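PDB 6F5Z: 24-sterol C-methyltransferase from Haloferax volcanii, which is a putative S-adenosyl-L-methionine-dependent methyltransferase that forms a complex with the Trm112 methyltransferase activator. Local coordinates for residues B[46-58]-B[75-89]. Residues are numbered along the deposited sequence; the frame is centred on the assembly and turned at random.
Sequences GTGSGYALRALRD and VQNARAYTDTDDLSF. With SAH (S-adenosyl-L-homocysteine), chain G.
The glycine-rich cofactor loop of a Rossmann-like methyltransferase runs from Gly46 to Gly50; its Thr47 to Gly50 part packs with helix 51-58 against the end of helix 75-80 and strand 87-89. Ala78 lies under the loop: its CB is 3.5 Å from Gly48 O, and its CA-H makes a CH...O contact with Ser49 O. Gly50 sits before the helix, where a CB would collide with Phe89 and press on Ala78. The other side of the loop holds S-adenosyl-L-homocysteine, whose amine N donates to Gly46 O (2.8 Å), while Tyr51 OH donates to the ligand's carboxylate O (2.7 Å).

Arg54 makes the polar link. Its chain turns about the CG-CD bond (chi3 -61°), which brings the guanidinium back toward the loop. NH1 and NH2 both donate end-on to Ser49 O, each at 2.9 Å, with that oxygen in the guanidinium plane; these two bonds brace the loop on its own helix. The bond that crosses the contact runs from NH1 to Thr82 OG1 (2.9 Å, 141° at the hydrogen), which in turn donates to Ala78 O. Tyr81 CB sits over the rim of one guanidinium face, and Gly50 O and Tyr51 CA lie toward the rim of the other. The Tyr81 ring presents its edge to Ser49 O; its hydroxyl bonds to Asp16.

Farther along, Leu87 CD1 rests on the helix at Leu53 O (3.7 Å) and also touches the Arg57 chain. Leu53 CD1 meets Phe89 CE1. Arg57, with CG anti to the backbone N (chi1 -176°), reaches out over Thr84, whose OG1 packs over one guanidinium face without a hydrogen bond. The salt bridge from Arg57 NH2 to Asp86 OD2 is long (3.9 Å).

Replacing Arg54 with a leucine would probably leave Ser49 O without its two donors and the loop less firmly tied to Thr82. The chemistry thus implies that Arg54 ties the back of the cofactor loop to the turn after helix 75-80, beside the close packing of Ala78 and Phe89, with apolar contacts continuing along the helix.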
ATOM      1  N   GLY B  46       3.999   3.808  20.182  1.00 16.19           N
ATOM      2  CA  GLY B  46       2.852   3.629  21.075  1.00 15.19           C
ATOM      3  C   GLY B  46       2.490   2.167  21.134  1.00 17.99           C
ATOM      4  O   GLY B  46       1.345   1.766  20.947  1.00 18.36           O
ATOM      5  N   THR B  47       3.487   1.354  21.459  1.00 15.71           N
ATOM      6  CA  THR B  47       3.423  -0.098  21.354  1.00 15.52           C
ATOM      7  C   THR B  47       2.335  -0.776  22.201  1.00 16.56           C
ATOM      8  O   THR B  47       1.869  -1.846  21.825  1.00 16.91           O
ATOM      9  CB  THR B  47       4.800  -0.675  21.640  1.00 17.29           C
ATOM     10  OG1 THR B  47       4.882  -2.018  21.157  1.00 17.79           O
ATOM     11  CG2 THR B  47       5.210  -0.572  23.101  1.00 18.89           C
ATOM     12  N   GLY B  48       1.938  -0.155  23.329  1.00 16.79           N
ATOM     13  CA  GLY B  48       0.932  -0.795  24.167  1.00 17.29           C
ATOM     14  C   GLY B  48       1.464  -2.133  24.652  1.00 17.25           C
ATOM     15  O   GLY B  48       2.573  -2.153  25.182  1.00 19.18           O
ATOM     16  N   SER B  49       0.745  -3.240  24.417  1.00 16.74           N
ATOM     17  CA  SER B  49       1.211  -4.567  24.879  1.00 16.90           C
ATOM     18  C   SER B  49       2.393  -5.111  24.048  1.00 19.90           C
ATOM     19  O   SER B  49       2.911  -6.175  24.380  1.00 17.95           O
ATOM     20  CB  SER B  49       0.091  -5.605  24.817  1.00 20.19           C
ATOM     21  OG  SER B  49      -0.119  -5.985  23.466  1.00 21.76           O
ATOM     22  N   GLY B  50       2.751  -4.428  22.955  1.00 17.40           N
ATOM     23  CA  GLY B  50       3.835  -4.871  22.076  1.00 16.76           C
ATOM     24  C   GLY B  50       3.416  -5.918  21.052  1.00 18.35           C
ATOM     25  O   GLY B  50       4.279  -6.448  20.339  1.00 16.70           O
ATOM     26  N   TYR B  51       2.110  -6.202  20.913  1.00 15.59           N
ATOM     27  CA  TYR B  51       1.663  -7.292  20.059  1.00 15.78           C
ATOM     28  C   TYR B  51       2.061  -7.154  18.596  1.00 16.74           C
ATOM     29  O   TYR B  51       2.219  -8.160  17.907  1.00 17.61           O
ATOM     30  CB  TYR B  51       0.148  -7.519  20.196  1.00 16.90           C
ATOM     31  CG  TYR B  51      -0.685  -6.422  19.558  1.00 16.77           C
ATOM     32  CD1 TYR B  51      -0.994  -6.457  18.196  1.00 17.16           C
ATOM     33  CD2 TYR B  51      -1.116  -5.318  20.298  1.00 16.29           C
ATOM     34  CE1 TYR B  51      -1.752  -5.448  17.596  1.00 16.12           C
ATOM     35  CE2 TYR B  51      -1.851  -4.290  19.701  1.00 17.27           C
ATOM     36  CZ  TYR B  51      -2.153  -4.356  18.344  1.00 17.99           C
ATOM     37  OH  TYR B  51      -2.826  -3.318  17.730  1.00 17.34           O
ATOM     38  N   ALA B  52       2.149  -5.903  18.099  1.00 14.64           N
ATOM     39  CA  ALA B  52       2.450  -5.732  16.680  1.00 14.68           C
ATOM     40  C   ALA B  52       3.849  -6.216  16.365  1.00 15.51           C
ATOM     41  O   ALA B  52       4.055  -6.830  15.320  1.00 16.81           O
ATOM     42  CB  ALA B  52       2.318  -4.271  16.312  1.00 15.53           C
ATOM     43  N   LEU B  53       4.822  -5.944  17.248  1.00 15.86           N
ATOM     44  CA  LEU B  53       6.178  -6.423  17.027  1.00 14.43           C
ATOM     45  C   LEU B  53       6.234  -7.935  17.087  1.00 17.38           C
ATOM     46  O   LEU B  53       6.922  -8.568  16.296  1.00 16.69           O
ATOM     47  CB  LEU B  53       7.175  -5.835  18.026  1.00 14.94           C
ATOM     48  CG  LEU B  53       7.388  -4.335  17.915  1.00 17.32           C
ATOM     49  CD1 LEU B  53       8.297  -3.857  19.028  1.00 18.63           C
ATOM     50  CD2 LEU B  53       8.016  -3.972  16.536  1.00 18.43           C
ATOM     51  N   ARG B  54       5.532  -8.534  18.068  1.00 16.32           N
ATOM     52  CA  ARG B  54       5.536  -9.999  18.150  1.00 16.09           C
ATOM     53  C   ARG B  54       4.892 -10.616  16.912  1.00 19.38           C
ATOM     54  O   ARG B  54       5.405 -11.610  16.403  1.00 19.60           O
ATOM     55  CB  ARG B  54       4.834 -10.484  19.419  1.00 16.50           C
ATOM     56  CG  ARG B  54       5.644 -10.157  20.662  1.00 16.90           C
ATOM     57  CD  ARG B  54       5.076 -10.753  21.977  1.00 19.17           C
ATOM     58  NE  ARG B  54       3.719 -10.267  22.276  1.00 18.99           N
ATOM     59  CZ  ARG B  54       3.467  -9.134  22.926  1.00 17.11           C
ATOM     60  NH1 ARG B  54       4.468  -8.377  23.375  1.00 17.38           N
ATOM     61  NH2 ARG B  54       2.217  -8.769  23.165  1.00 19.28           N
ATOM     62  N   ALA B  55       3.794 -10.026  16.391  1.00 16.79           N
ATOM     63  CA  ALA B  55       3.133 -10.509  15.187  1.00 16.87           C
ATOM     64  C   ALA B  55       4.048 -10.357  13.978  1.00 18.60           C
ATOM     65  O   ALA B  55       4.133 -11.282  13.158  1.00 18.85           O
ATOM     66  CB  ALA B  55       1.830  -9.751  14.941  1.00 18.26           C
ATOM     67  N   LEU B  56       4.779  -9.226  13.882  1.00 16.27           N
ATOM     68  CA  LEU B  56       5.688  -9.069  12.742  1.00 16.52           C
ATOM     69  C   LEU B  56       6.844 -10.045  12.792  1.00 18.85           C
ATOM     70  O   LEU B  56       7.309 -10.501  11.738  1.00 19.49           O
ATOM     71  CB  LEU B  56       6.187  -7.637  12.653  1.00 16.11           C
ATOM     72  CG  LEU B  56       5.139  -6.617  12.170  1.00 17.75           C
ATOM     73  CD1 LEU B  56       5.653  -5.187  12.340  1.00 17.96           C
ATOM     74  CD2 LEU B  56       4.685  -6.906  10.721  1.00 16.89           C
ATOM     75  N   ARG B  57       7.350 -10.344  13.996  1.00 15.82           N
ATOM     76  CA  ARG B  57       8.451 -11.329  14.088  1.00 15.55           C
ATOM     77  C   ARG B  57       7.961 -12.737  13.753  1.00 17.91           C
ATOM     78  O   ARG B  57       8.584 -13.432  12.945  1.00 19.28           O
ATOM     79  CB  ARG B  57       9.048 -11.292  15.488  1.00 17.38           C
ATOM     80  CG  ARG B  57      10.254 -12.198  15.652  1.00 20.88           C
ATOM     81  CD  ARG B  57      10.965 -11.847  16.945  1.00 23.55           C
ATOM     82  NE  ARG B  57      12.077 -12.769  17.201  1.00 29.33           N
ATOM     83  CZ  ARG B  57      11.938 -13.927  17.843  1.00 38.95           C
ATOM     84  NH1 ARG B  57      10.752 -14.290  18.326  1.00 28.75           N
ATOM     85  NH2 ARG B  57      12.987 -14.722  18.023  1.00 30.43           N
ATOM     86  N   ASP B  58       6.803 -13.098  14.271  1.00 17.35           N
ATOM     87  CA  ASP B  58       6.225 -14.422  14.022  1.00 18.12           C
ATOM     88  C   ASP B  58       5.785 -14.669  12.588  1.00 22.03           C
ATOM     89  O   ASP B  58       5.866 -15.816  12.110  1.00 23.62           O
ATOM     90  CB  ASP B  58       5.045 -14.669  14.980  1.00 19.60           C
ATOM     91  CG  ASP B  58       5.421 -14.639  16.461  1.00 35.59           C
ATOM     92  OD1 ASP B  58       6.632 -14.826  16.782  1.00 37.16           O
ATOM     93  OD2 ASP B  58       4.518 -14.370  17.302  1.00 43.94           O
ATOM     94  N   VAL B  75       5.399  -0.325  28.776  1.00 20.80           N
ATOM     95  CA  VAL B  75       6.529  -1.068  28.199  1.00 21.16           C
ATOM     96  C   VAL B  75       7.058  -2.148  29.150  1.00 22.90           C
ATOM     97  O   VAL B  75       7.538  -3.159  28.658  1.00 21.83           O
ATOM     98  CB  VAL B  75       7.657  -0.224  27.608  1.00 25.52           C
ATOM     99  CG1 VAL B  75       7.275   0.278  26.214  1.00 26.44           C
ATOM    100  CG2 VAL B  75       8.044   0.920  28.539  1.00 25.08           C
ATOM    101  N   GLN B  76       6.876  -1.984  30.491  1.00 21.02           N
ATOM    102  CA  GLN B  76       7.220  -3.065  31.431  1.00 22.36           C
ATOM    103  C   GLN B  76       6.337  -4.261  31.098  1.00 24.60           C
ATOM    104  O   GLN B  76       6.842  -5.381  30.977  1.00 25.73           O
ATOM    105  CB  GLN B  76       6.964  -2.620  32.888  1.00 23.95           C
ATOM    106  CG  GLN B  76       8.054  -1.720  33.464  1.00 40.04           C
ATOM    107  CD  GLN B  76       7.614  -1.031  34.738  1.00 66.46           C
ATOM    108  OE1 GLN B  76       6.887  -1.590  35.572  1.00 63.95           O
ATOM    109  NE2 GLN B  76       8.051   0.206  34.918  1.00 61.72           N
ATOM    110  N   ASN B  77       5.020  -4.019  30.876  1.00 21.61           N
ATOM    111  CA  ASN B  77       4.114  -5.076  30.488  1.00 20.86           C
ATOM    112  C   ASN B  77       4.495  -5.717  29.151  1.00 23.71           C
ATOM    113  O   ASN B  77       4.568  -6.942  29.056  1.00 23.89           O
ATOM    114  CB  ASN B  77       2.687  -4.558  30.444  1.00 23.64           C
ATOM    115  CG  ASN B  77       2.124  -4.214  31.800  1.00 42.62           C
ATOM    116  OD1 ASN B  77       2.775  -4.344  32.840  1.00 33.84           O
ATOM    117  ND2 ASN B  77       0.894  -3.787  31.798  1.00 34.90           N
ATOM    118  N   ALA B  78       4.726  -4.874  28.116  1.00 19.92           N
ATOM    119  CA  ALA B  78       5.087  -5.370  26.787  1.00 20.31           C
ATOM    120  C   ALA B  78       6.305  -6.293  26.843  1.00 22.76           C
ATOM    121  O   ALA B  78       6.276  -7.363  26.238  1.00 23.46           O
ATOM    122  CB  ALA B  78       5.343  -4.201  25.853  1.00 21.09           C
ATOM    123  N   ARG B  79       7.316  -5.918  27.615  1.00 20.62           N
ATOM    124  CA  ARG B  79       8.530  -6.739  27.783  1.00 20.66           C
ATOM    125  C   ARG B  79       8.179  -8.083  28.459  1.00 24.85           C
ATOM    126  O   ARG B  79       8.602  -9.142  27.989  1.00 23.91           O
ATOM    127  CB  ARG B  79       9.570  -5.961  28.582  1.00 23.04           C
ATOM    128  CG  ARG B  79      10.880  -6.730  28.768  1.00 28.45           C
ATOM    129  CD  ARG B  79      11.970  -5.860  29.361  1.00 33.36           C
ATOM    130  NE  ARG B  79      13.239  -6.587  29.475  1.00 56.08           N
ATOM    131  CZ  ARG B  79      13.574  -7.383  30.491  1.00 70.77           C
ATOM    132  NH1 ARG B  79      12.730  -7.579  31.498  1.00 57.53           N
ATOM    133  NH2 ARG B  79      14.751  -7.998  30.501  1.00 53.18           N
ATOM    134  N   ALA B  80       7.329  -8.043  29.507  1.00 23.80           N
ATOM    135  CA  ALA B  80       6.889  -9.267  30.194  1.00 24.36           C
ATOM    136  C   ALA B  80       6.152 -10.233  29.259  1.00 26.54           C
ATOM    137  O   ALA B  80       6.250 -11.440  29.436  1.00 27.75           O
ATOM    138  CB  ALA B  80       5.994  -8.893  31.368  1.00 25.33           C
ATOM    139  N   TYR B  81       5.488  -9.721  28.192  1.00 21.67           N
ATOM    140  CA  TYR B  81       4.747 -10.559  27.257  1.00 21.89           C
ATOM    141  C   TYR B  81       5.605 -11.061  26.117  1.00 23.41           C
ATOM    142  O   TYR B  81       5.097 -11.777  25.252  1.00 24.85           O
ATOM    143  CB  TYR B  81       3.569  -9.786  26.640  1.00 23.53           C
ATOM    144  CG  TYR B  81       2.639  -9.095  27.616  1.00 24.48           C
ATOM    145  CD1 TYR B  81       2.241  -9.720  28.799  1.00 27.07           C
ATOM    146  CD2 TYR B  81       2.079  -7.858  27.314  1.00 24.40           C
ATOM    147  CE1 TYR B  81       1.361  -9.097  29.681  1.00 28.62           C
ATOM    148  CE2 TYR B  81       1.197  -7.230  28.181  1.00 24.96           C
ATOM    149  CZ  TYR B  81       0.841  -7.853  29.366  1.00 32.47           C
ATOM    150  OH  TYR B  81      -0.012  -7.231  30.230  1.00 30.86           O
ATOM    151  N   THR B  82       6.878 -10.663  26.092  1.00 20.89           N
ATOM    152  CA  THR B  82       7.733 -10.980  24.942  1.00 20.25           C
ATOM    153  C   THR B  82       8.763 -12.058  25.275  1.00 27.45           C
ATOM    154  O   THR B  82       9.456 -11.931  26.266  1.00 28.54           O
ATOM    155  CB  THR B  82       8.334  -9.651  24.412  1.00 20.32           C
ATOM    156  OG1 THR B  82       7.268  -8.701  24.162  1.00 19.76           O
ATOM    157  CG2 THR B  82       9.149  -9.852  23.154  1.00 18.10           C
ATOM    158  N   ASP B  83       8.874 -13.101  24.435  1.00 26.25           N
ATOM    159  CA  ASP B  83       9.785 -14.231  24.678  1.00 27.26           C
ATOM    160  C   ASP B  83      11.077 -14.185  23.835  1.00 30.55           C
ATOM    161  O   ASP B  83      11.639 -15.235  23.510  1.00 32.17           O
ATOM    162  CB  ASP B  83       9.048 -15.569  24.507  1.00 29.04           C
ATOM    163  CG  ASP B  83       7.901 -15.803  25.484  1.00 42.91           C
ATOM    164  OD1 ASP B  83       7.963 -15.271  26.623  1.00 41.72           O
ATOM    165  OD2 ASP B  83       6.934 -16.510  25.108  1.00 48.46           O
ATOM    166  N   THR B  84      11.579 -12.970  23.532  1.00 24.04           N
ATOM    167  CA  THR B  84      12.821 -12.785  22.777  1.00 23.79           C
ATOM    168  C   THR B  84      13.446 -11.460  23.144  1.00 27.08           C
ATOM    169  O   THR B  84      12.728 -10.510  23.474  1.00 27.77           O
ATOM    170  CB  THR B  84      12.594 -12.836  21.247  1.00 27.79           C
ATOM    171  OG1 THR B  84      13.835 -12.538  20.570  1.00 25.70           O
ATOM    172  CG2 THR B  84      11.542 -11.831  20.772  1.00 25.15           C
ATOM    173  N   ASP B  85      14.776 -11.387  23.076  1.00 25.09           N
ATOM    174  CA  ASP B  85      15.483 -10.142  23.279  1.00 24.73           C
ATOM    175  C   ASP B  85      15.687  -9.386  21.951  1.00 26.87           C
ATOM    176  O   ASP B  85      16.200  -8.268  21.976  1.00 28.05           O
ATOM    177  CB  ASP B  85      16.791 -10.382  24.022  1.00 28.29           C
ATOM    178  CG  ASP B  85      16.561 -10.707  25.489  1.00 45.11           C
ATOM    179  OD1 ASP B  85      15.712 -10.033  26.124  1.00 45.33           O
ATOM    180  OD2 ASP B  85      17.255 -11.604  26.011  1.00 55.10           O
ATOM    181  N   ASP B  86      15.275  -9.984  20.802  1.00 23.79           N
ATOM    182  CA  ASP B  86      15.396  -9.300  19.499  1.00 23.57           C
ATOM    183  C   ASP B  86      14.359  -8.152  19.395  1.00 24.44           C
ATOM    184  O   ASP B  86      14.487  -7.241  18.563  1.00 22.45           O
ATOM    185  CB  ASP B  86      15.255 -10.295  18.339  1.00 25.16           C
ATOM    186  CG  ASP B  86      16.418 -11.280  18.207  1.00 38.96           C
ATOM    187  OD1 ASP B  86      17.583 -10.842  18.316  1.00 40.79           O
ATOM    188  OD2 ASP B  86      16.162 -12.462  17.903  1.00 46.13           O
ATOM    189  N   LEU B  87      13.334  -8.208  20.264  1.00 21.15           N
ATOM    190  CA  LEU B  87      12.307  -7.165  20.353  1.00 18.99           C
ATOM    191  C   LEU B  87      12.545  -6.478  21.672  1.00 24.72           C
ATOM    192  O   LEU B  87      12.524  -7.127  22.722  1.00 28.14           O
ATOM    193  CB  LEU B  87      10.880  -7.755  20.257  1.00 18.84           C
ATOM    194  CG  LEU B  87      10.567  -8.611  19.032  1.00 20.84           C
ATOM    195  CD1 LEU B  87       9.153  -9.235  19.108  1.00 19.95           C
ATOM    196  CD2 LEU B  87      10.761  -7.831  17.716  1.00 21.41           C
ATOM    197  N   SER B  88      12.798  -5.189  21.626  1.00 19.53           N
ATOM    198  CA  SER B  88      13.099  -4.413  22.820  1.00 18.71           C
ATOM    199  C   SER B  88      12.088  -3.317  22.986  1.00 21.24           C
ATOM    200  O   SER B  88      11.334  -3.003  22.052  1.00 20.70           O
ATOM    201  CB  SER B  88      14.478  -3.783  22.703  1.00 21.91           C
ATOM    202  OG  SER B  88      14.512  -2.860  21.619  1.00 29.76           O
ATOM    203  N   PHE B  89      12.039  -2.771  24.207  1.00 18.92           N
ATOM    204  CA  PHE B  89      11.083  -1.743  24.595  1.00 18.04           C
ATOM    205  C   PHE B  89      11.763  -0.591  25.284  1.00 21.39           C
ATOM    206  O   PHE B  89      12.792  -0.756  25.957  1.00 21.67           O
ATOM    207  CB  PHE B  89       9.978  -2.365  25.480  1.00 19.28           C
ATOM    208  CG  PHE B  89       9.225  -3.433  24.720  1.00 19.44           C
ATOM    209  CD1 PHE B  89       8.236  -3.085  23.797  1.00 19.98           C
ATOM    210  CD2 PHE B  89       9.591  -4.777  24.823  1.00 20.98           C
ATOM    211  CE1 PHE B  89       7.598  -4.065  23.023  1.00 20.71           C
ATOM    212  CE2 PHE B  89       8.951  -5.760  24.048  1.00 22.35           C
ATOM    213  CZ  PHE B  89       7.953  -5.400  23.163  1.00 20.55           C
TER
HETATM  214  N   SAH G 302      -0.692   0.248  19.720  1.00 16.14           N
HETATM  215  CA  SAH G 302      -1.379  -0.341  20.900  1.00 16.51           C
HETATM  216  CB  SAH G 302      -1.719   0.700  22.038  1.00 16.79           C
HETATM  217  CG  SAH G 302      -2.713   1.768  21.594  1.00 16.66           C
HETATM  218  SD  SAH G 302      -3.079   2.921  22.970  1.00 18.64           S
HETATM  219  C   SAH G 302      -2.679  -1.088  20.502  1.00 19.61           C
HETATM  220  O   SAH G 302      -2.928  -1.098  19.221  1.00 18.62           O
HETATM  221  OXT SAH G 302      -3.386  -1.625  21.323  1.00 19.41           O
HETATM  222  C5' SAH G 302      -1.940   4.294  22.672  1.00 18.81           C
HETATM  223  C4' SAH G 302      -0.523   4.022  23.143  1.00 17.68           C
HETATM  224  O4' SAH G 302       0.300   5.148  22.741  1.00 19.14           O
HETATM  225  C3' SAH G 302      -0.445   3.942  24.672  1.00 20.44           C
HETATM  226  O3' SAH G 302       0.269   2.791  25.124  1.00 21.78           O
HETATM  227  C2' SAH G 302       0.148   5.297  25.073  1.00 20.64           C
HETATM  228  O2' SAH G 302       0.900   5.300  26.285  1.00 20.81           O
HETATM  229  C1' SAH G 302       1.014   5.643  23.862  1.00 19.36           C
HETATM  230  N9  SAH G 302       1.227   7.077  23.655  1.00 18.34           N
HETATM  231  C8  SAH G 302       0.263   8.048  23.526  1.00 20.31           C
HETATM  232  N7  SAH G 302       0.740   9.248  23.300  1.00 20.60           N
HETATM  233  C5  SAH G 302       2.114   9.056  23.271  1.00 19.08           C
HETATM  234  C6  SAH G 302       3.197   9.943  23.075  1.00 22.20           C
HETATM  235  N6  SAH G 302       3.061  11.264  22.893  1.00 24.79           N
HETATM  236  N1  SAH G 302       4.451   9.426  23.113  1.00 20.34           N
HETATM  237  C2  SAH G 302       4.603   8.117  23.357  1.00 17.90           C
HETATM  238  N3  SAH G 302       3.664   7.187  23.556  1.00 18.96           N
HETATM  239  C4  SAH G 302       2.427   7.722  23.494  1.00 17.93           C